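Local coordinates for protein Phl p 3 allergen (Phleum pratense, PDB 3FT1) that is a secreted major grass pollen allergen recognised by IgE, of the expansin B subfamily, and probably acts on the plant cell wall as expansins do, at residues A[32-37]-A[66-71]; A[2-7]-A[77-82]. All blocks are in the same frame, centred on the assembly; numbering follows the deposited sequence.

Interaction 1 of 2, residues A[32-37]-A[66-71]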
# COMPACT_ATOMS: atom_id res chain seq x y z
N GLU A 32 -3.81 -9.05 3.98
CA GLU A 32 -2.64 -8.39 4.54
C GLU A 32 -2.08 -7.40 3.53
O GLU A 32 -2.11 -7.66 2.33
CB GLU A 32 -1.52 -9.39 4.85
CG GLU A 32 -1.81 -10.47 5.88
CD GLU A 32 -0.60 -11.38 6.07
OE1 GLU A 32 0.54 -10.85 6.08
OE2 GLU A 32 -0.78 -12.60 6.20
N VAL A 33 -1.55 -6.29 4.01
CA VAL A 33 -0.78 -5.37 3.19
C VAL A 33 0.51 -5.04 3.94
O VAL A 33 0.47 -4.73 5.12
CB VAL A 33 -1.54 -4.05 2.98
CG1 VAL A 33 -0.69 -3.05 2.20
CG2 VAL A 33 -2.86 -4.29 2.29
N GLU A 34 1.64 -5.11 3.25
CA GLU A 34 2.91 -4.73 3.85
C GLU A 34 3.62 -3.72 2.98
O GLU A 34 3.47 -3.72 1.77
CB GLU A 34 3.82 -5.94 4.03
CG GLU A 34 3.25 -7.00 4.93
CD GLU A 34 3.74 -8.37 4.56
OE1 GLU A 34 3.50 -8.79 3.40
OE2 GLU A 34 4.35 -9.04 5.42
N LEU A 35 4.41 -2.87 3.62
CA LEU A 35 5.22 -1.88 2.94
C LEU A 35 6.69 -2.28 2.95
O LEU A 35 7.19 -2.76 3.96
CB LEU A 35 5.07 -0.52 3.64
CG LEU A 35 6.18 0.48 3.32
CD1 LEU A 35 5.91 1.07 1.95
CD2 LEU A 35 6.26 1.56 4.37
N ARG A 36 7.38 -2.09 1.83
CA ARG A 36 8.83 -2.16 1.84
C ARG A 36 9.37 -0.80 1.39
O ARG A 36 9.11 -0.35 0.27
CB ARG A 36 9.36 -3.28 0.93
CG ARG A 36 10.87 -3.49 1.03
CD ARG A 36 11.35 -4.63 0.16
NE ARG A 36 11.23 -4.34 -1.27
CZ ARG A 36 12.02 -3.50 -1.93
NH1 ARG A 36 12.98 -2.84 -1.30
NH2 ARG A 36 11.84 -3.30 -3.23
N GLN A 37 10.10 -0.14 2.28
CA GLN A 37 10.68 1.15 1.92
C GLN A 37 11.79 0.95 0.91
O GLN A 37 12.39 -0.11 0.82
CB GLN A 37 11.21 1.87 3.17
CG GLN A 37 10.19 2.04 4.26
CD GLN A 37 10.74 2.84 5.41
OE1 GLN A 37 11.38 3.86 5.21
NE2 GLN A 37 10.51 2.37 6.63
N ASN A 66 7.06 0.26 -2.00
CA ASN A 66 6.57 -1.00 -2.55
C ASN A 66 5.57 -1.62 -1.59
O ASN A 66 5.68 -1.45 -0.38
CB ASN A 66 7.75 -1.96 -2.75
CG ASN A 66 8.93 -1.27 -3.39
OD1 ASN A 66 8.90 -0.94 -4.58
ND2 ASN A 66 9.97 -1.01 -2.60
N PHE A 67 4.58 -2.33 -2.13
CA PHE A 67 3.53 -2.92 -1.32
C PHE A 67 3.32 -4.39 -1.68
O PHE A 67 3.24 -4.74 -2.86
CB PHE A 67 2.21 -2.15 -1.50
CG PHE A 67 2.28 -0.74 -0.98
CD1 PHE A 67 1.97 -0.46 0.34
CD2 PHE A 67 2.71 0.30 -1.80
CE1 PHE A 67 2.06 0.84 0.84
CE2 PHE A 67 2.80 1.60 -1.31
CZ PHE A 67 2.47 1.86 0.00
N ARG A 68 3.27 -5.23 -0.66
CA ARG A 68 2.97 -6.65 -0.86
C ARG A 68 1.58 -6.92 -0.32
O ARG A 68 1.28 -6.60 0.83
CB ARG A 68 3.97 -7.54 -0.15
CG ARG A 68 3.65 -9.03 -0.28
CD ARG A 68 4.85 -9.89 0.06
NE ARG A 68 5.13 -9.88 1.49
CZ ARG A 68 6.16 -10.52 2.05
NH1 ARG A 68 7.00 -11.21 1.29
NH2 ARG A 68 6.34 -10.47 3.36
N PHE A 69 0.74 -7.51 -1.17
CA PHE A 69 -0.61 -7.91 -0.80
C PHE A 69 -0.72 -9.42 -0.66
O PHE A 69 -0.16 -10.16 -1.46
CB PHE A 69 -1.61 -7.47 -1.88
CG PHE A 69 -1.74 -5.98 -2.03
CD1 PHE A 69 -2.58 -5.26 -1.19
CD2 PHE A 69 -1.03 -5.29 -3.00
CE1 PHE A 69 -2.71 -3.90 -1.32
CE2 PHE A 69 -1.16 -3.92 -3.13
CZ PHE A 69 -2.01 -3.23 -2.28
N MET A 70 -1.48 -9.86 0.34
CA MET A 70 -1.91 -11.24 0.44
C MET A 70 -3.42 -11.24 0.55
O MET A 70 -3.98 -10.59 1.44
CB MET A 70 -1.30 -11.92 1.67
CG MET A 70 0.15 -12.28 1.51
SD MET A 70 0.37 -13.62 0.32
CE MET A 70 -0.57 -14.93 1.12
N SER A 71 -4.09 -11.92 -0.37
CA SER A 71 -5.55 -12.00 -0.34
C SER A 71 -6.00 -13.07 0.65
O SER A 71 -5.19 -13.90 1.08
CB SER A 71 -6.10 -12.32 -1.73
OG SER A 71 -5.95 -13.70 -2.03
O HOH W 1 1.05 -8.94 2.61

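Interaction 2 of 2, residues A[2-7]-A[77-82]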
# COMPACT_ATOMS: atom_id res chain seq x y z
N VAL A 2 -5.85 -8.64 -10.48
CA VAL A 2 -5.84 -7.82 -9.28
C VAL A 2 -5.67 -6.35 -9.68
O VAL A 2 -4.69 -5.99 -10.33
CB VAL A 2 -4.71 -8.24 -8.31
CG1 VAL A 2 -4.63 -7.28 -7.13
CG2 VAL A 2 -4.94 -9.66 -7.82
N GLN A 3 -6.66 -5.54 -9.32
CA GLN A 3 -6.65 -4.12 -9.62
C GLN A 3 -6.57 -3.37 -8.30
O GLN A 3 -7.20 -3.77 -7.33
CB GLN A 3 -7.93 -3.73 -10.37
CG GLN A 3 -8.09 -4.44 -11.70
CD GLN A 3 -9.47 -4.26 -12.33
OE1 GLN A 3 -10.50 -4.40 -11.66
NE2 GLN A 3 -9.49 -3.97 -13.62
N VAL A 4 -5.80 -2.30 -8.25
CA VAL A 4 -5.65 -1.61 -6.98
C VAL A 4 -5.46 -0.12 -7.18
O VAL A 4 -4.86 0.31 -8.16
CB VAL A 4 -4.49 -2.19 -6.16
CG1 VAL A 4 -3.15 -1.90 -6.83
CG2 VAL A 4 -4.50 -1.63 -4.74
N THR A 5 -6.00 0.67 -6.25
CA THR A 5 -5.65 2.08 -6.17
C THR A 5 -5.26 2.39 -4.73
O THR A 5 -5.75 1.75 -3.79
CB THR A 5 -6.81 3.03 -6.60
OG1 THR A 5 -7.94 2.84 -5.74
CG2 THR A 5 -7.22 2.78 -8.05
N PHE A 6 -4.37 3.37 -4.57
CA PHE A 6 -3.91 3.81 -3.26
C PHE A 6 -4.19 5.30 -3.21
O PHE A 6 -3.64 6.05 -4.01
CB PHE A 6 -2.39 3.67 -3.14
CG PHE A 6 -1.87 2.25 -3.25
CD1 PHE A 6 -1.51 1.54 -2.12
CD2 PHE A 6 -1.71 1.65 -4.49
CE1 PHE A 6 -1.01 0.26 -2.21
CE2 PHE A 6 -1.21 0.36 -4.59
CZ PHE A 6 -0.86 -0.33 -3.46
N THR A 7 -5.02 5.74 -2.27
CA THR A 7 -5.28 7.17 -2.11
C THR A 7 -4.71 7.64 -0.78
O THR A 7 -5.05 7.11 0.27
CB THR A 7 -6.77 7.48 -2.15
OG1 THR A 7 -7.33 6.96 -3.37
CG2 THR A 7 -7.01 9.00 -2.09
N ASN A 77 0.47 -10.51 -4.43
CA ASN A 77 0.86 -9.55 -5.45
C ASN A 77 1.81 -8.55 -4.82
O ASN A 77 1.59 -8.10 -3.69
CB ASN A 77 -0.36 -8.82 -6.04
CG ASN A 77 -1.25 -9.74 -6.83
OD1 ASN A 77 -2.08 -10.46 -6.28
ND2 ASN A 77 -1.09 -9.72 -8.16
N VAL A 78 2.86 -8.20 -5.55
CA VAL A 78 3.71 -7.09 -5.14
C VAL A 78 3.61 -5.97 -6.17
O VAL A 78 3.72 -6.21 -7.38
CB VAL A 78 5.18 -7.53 -4.97
CG1 VAL A 78 6.05 -6.31 -4.68
CG2 VAL A 78 5.30 -8.54 -3.83
N PHE A 79 3.32 -4.77 -5.69
CA PHE A 79 3.28 -3.60 -6.55
C PHE A 79 4.47 -2.72 -6.19
O PHE A 79 4.59 -2.26 -5.06
CB PHE A 79 1.97 -2.84 -6.36
CG PHE A 79 0.78 -3.58 -6.90
CD1 PHE A 79 0.35 -3.38 -8.21
CD2 PHE A 79 0.10 -4.51 -6.12
CE1 PHE A 79 -0.73 -4.07 -8.71
CE2 PHE A 79 -0.98 -5.20 -6.62
CZ PHE A 79 -1.39 -4.98 -7.92
N ASP A 80 5.36 -2.52 -7.15
CA ASP A 80 6.65 -1.89 -6.88
C ASP A 80 6.66 -0.40 -7.19
O ASP A 80 6.11 0.04 -8.20
CB ASP A 80 7.77 -2.61 -7.63
CG ASP A 80 7.99 -4.03 -7.13
OD1 ASP A 80 8.60 -4.19 -6.05
OD2 ASP A 80 7.56 -4.98 -7.82
N GLU A 81 7.31 0.36 -6.31
CA GLU A 81 7.48 1.81 -6.48
C GLU A 81 6.18 2.49 -6.90
O GLU A 81 6.13 3.21 -7.90
CB GLU A 81 8.64 2.10 -7.44
CG GLU A 81 9.92 1.33 -7.07
CD GLU A 81 11.17 1.93 -7.66
OE1 GLU A 81 11.07 2.75 -8.60
OE2 GLU A 81 12.27 1.59 -7.18
N VAL A 82 5.15 2.26 -6.11
CA VAL A 82 3.81 2.75 -6.41
C VAL A 82 3.57 4.19 -5.96
O VAL A 82 2.84 4.93 -6.62
CB VAL A 82 2.74 1.87 -5.74
CG1 VAL A 82 1.35 2.41 -6.05
CG2 VAL A 82 2.88 0.45 -6.23

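Interaction 1 of 2, residues A[32-37]-A[66-71]
Glu34 OE1 and OE2 lie at the edge of the Arg68 guanidinium, close to its plane, while the carboxylate itself is turned 32° from that plane. The grip is side-on: Arg68 NE reaches Glu34 OE1 at 2.7 Å in a nearly straight bond, and Arg68 NH2 reaches Glu34 OE2 at 3.2 Å. Arg68 gets there with CG anti to its backbone N (chi1 177°) and a bend at chi3 that brings NE round to the carboxylate. A water donates to Glu34 OE1 and to Arg68 O, tying the salt bridge to the backbone beneath it. Further along, one face of the Arg36 guanidinium carries Asn66 ND2, 3.0 Å from Arg36 NH2, with amide and guanidinium planes only 16° apart. Two donors meet here without a hydrogen bond; ND2 instead makes a weak one to Arg36 O, while Asn66 OD1 accepts from Glu81 N and Arg36 NH1 binds Ser40 O. On the other face of the sheet, Leu35 CD1 sits over one face of the Phe67 ring, 4.0 Å from Phe67 CE1, and Val33 CG2 lies 3.6 Å from Phe69 CD1. The backbones form an antiparallel ladder in which Glu32–Met70, Glu34–Arg68 and Arg36–Asn66 are the hydrogen-bonded pairs. This is an interior part of the sheet: strand 44-49 flanks 30-36, and strand 76-83 flanks 65-71. Trp43 joins the polar face through a cation-pi contact with Arg68, whereas Ile21 and Leu19 of strand 16-24 pack against the apolar face.

Interaction 2 of 2, residues A[2-7]-A[77-82]
Val4 CG1 stands over the centre of the Phe79 ring, 3.8 Å from its centroid and 13° off the ring normal, a CH-pi contact between side chains that approach from opposite directions. With chi1 at 67°, Val4 places this methyl between its own backbone N and carbonyl carbon, and it is this branch that covers the ring face. Val2 meets the same ring differently: its CG1, pointing back from the backbone N in the trans position, comes to the edge near the ring plane, 4.1 Å from Phe79 CZ. The other branch, Val2 CG2, turns to Asn77 and lies 3.3 Å from Asn77 OD1; the amide's ND2 is bound by Gln98 OE1. No hydrogen bond passes between the segments, and their backbones stay well apart, with Val4 CA and Phe79 CA 9.2 Å from each other. The contact thus spans the interior of the beta-sandwich of the expansin C-terminal domain, where strands 3-8 and 76-83 belong to opposite layers and meet through valine and phenylalanine side chains, with Asn77 at one end. Near the other end of the contact, the chain turns a corner at Glu81, after which Val82 points inward. Val82 CG1 reaches Phe6 CD2 at 3.5 Å and is almost as near to CE2, so one methyl touches both atoms of the ring. The two side chains cross at about a right angle. Phe67 packs against the Phe6 ring with the two planes moderately tilted, and Pro95 touches both Val4 and Phe79.

How the interactions relate
Interaction 1 joins neighbouring strands within one layer and interaction 2 bridges two layers, so the first rests on a backbone ladder and the second on side chains alone. Only interaction 1 has a polar, partly exposed face with charged groups; its other face and almost all of interaction 2 are buried and mainly apolar. The two share a boundary, since strands 65-71 and 76-83 are adjacent in the sheet: Phe69 N lies 2.7 Å from Asn77 O, probably hydrogen-bonded. Their aromatic residues form one continuous core, with Phe69 CE2 3.3 Å from Phe79 CD2 and Phe69 CZ 3.3 Å from Phe6 CZ, so Phe67 and Phe69 of segment 66-71 pack against the rings of interaction 2.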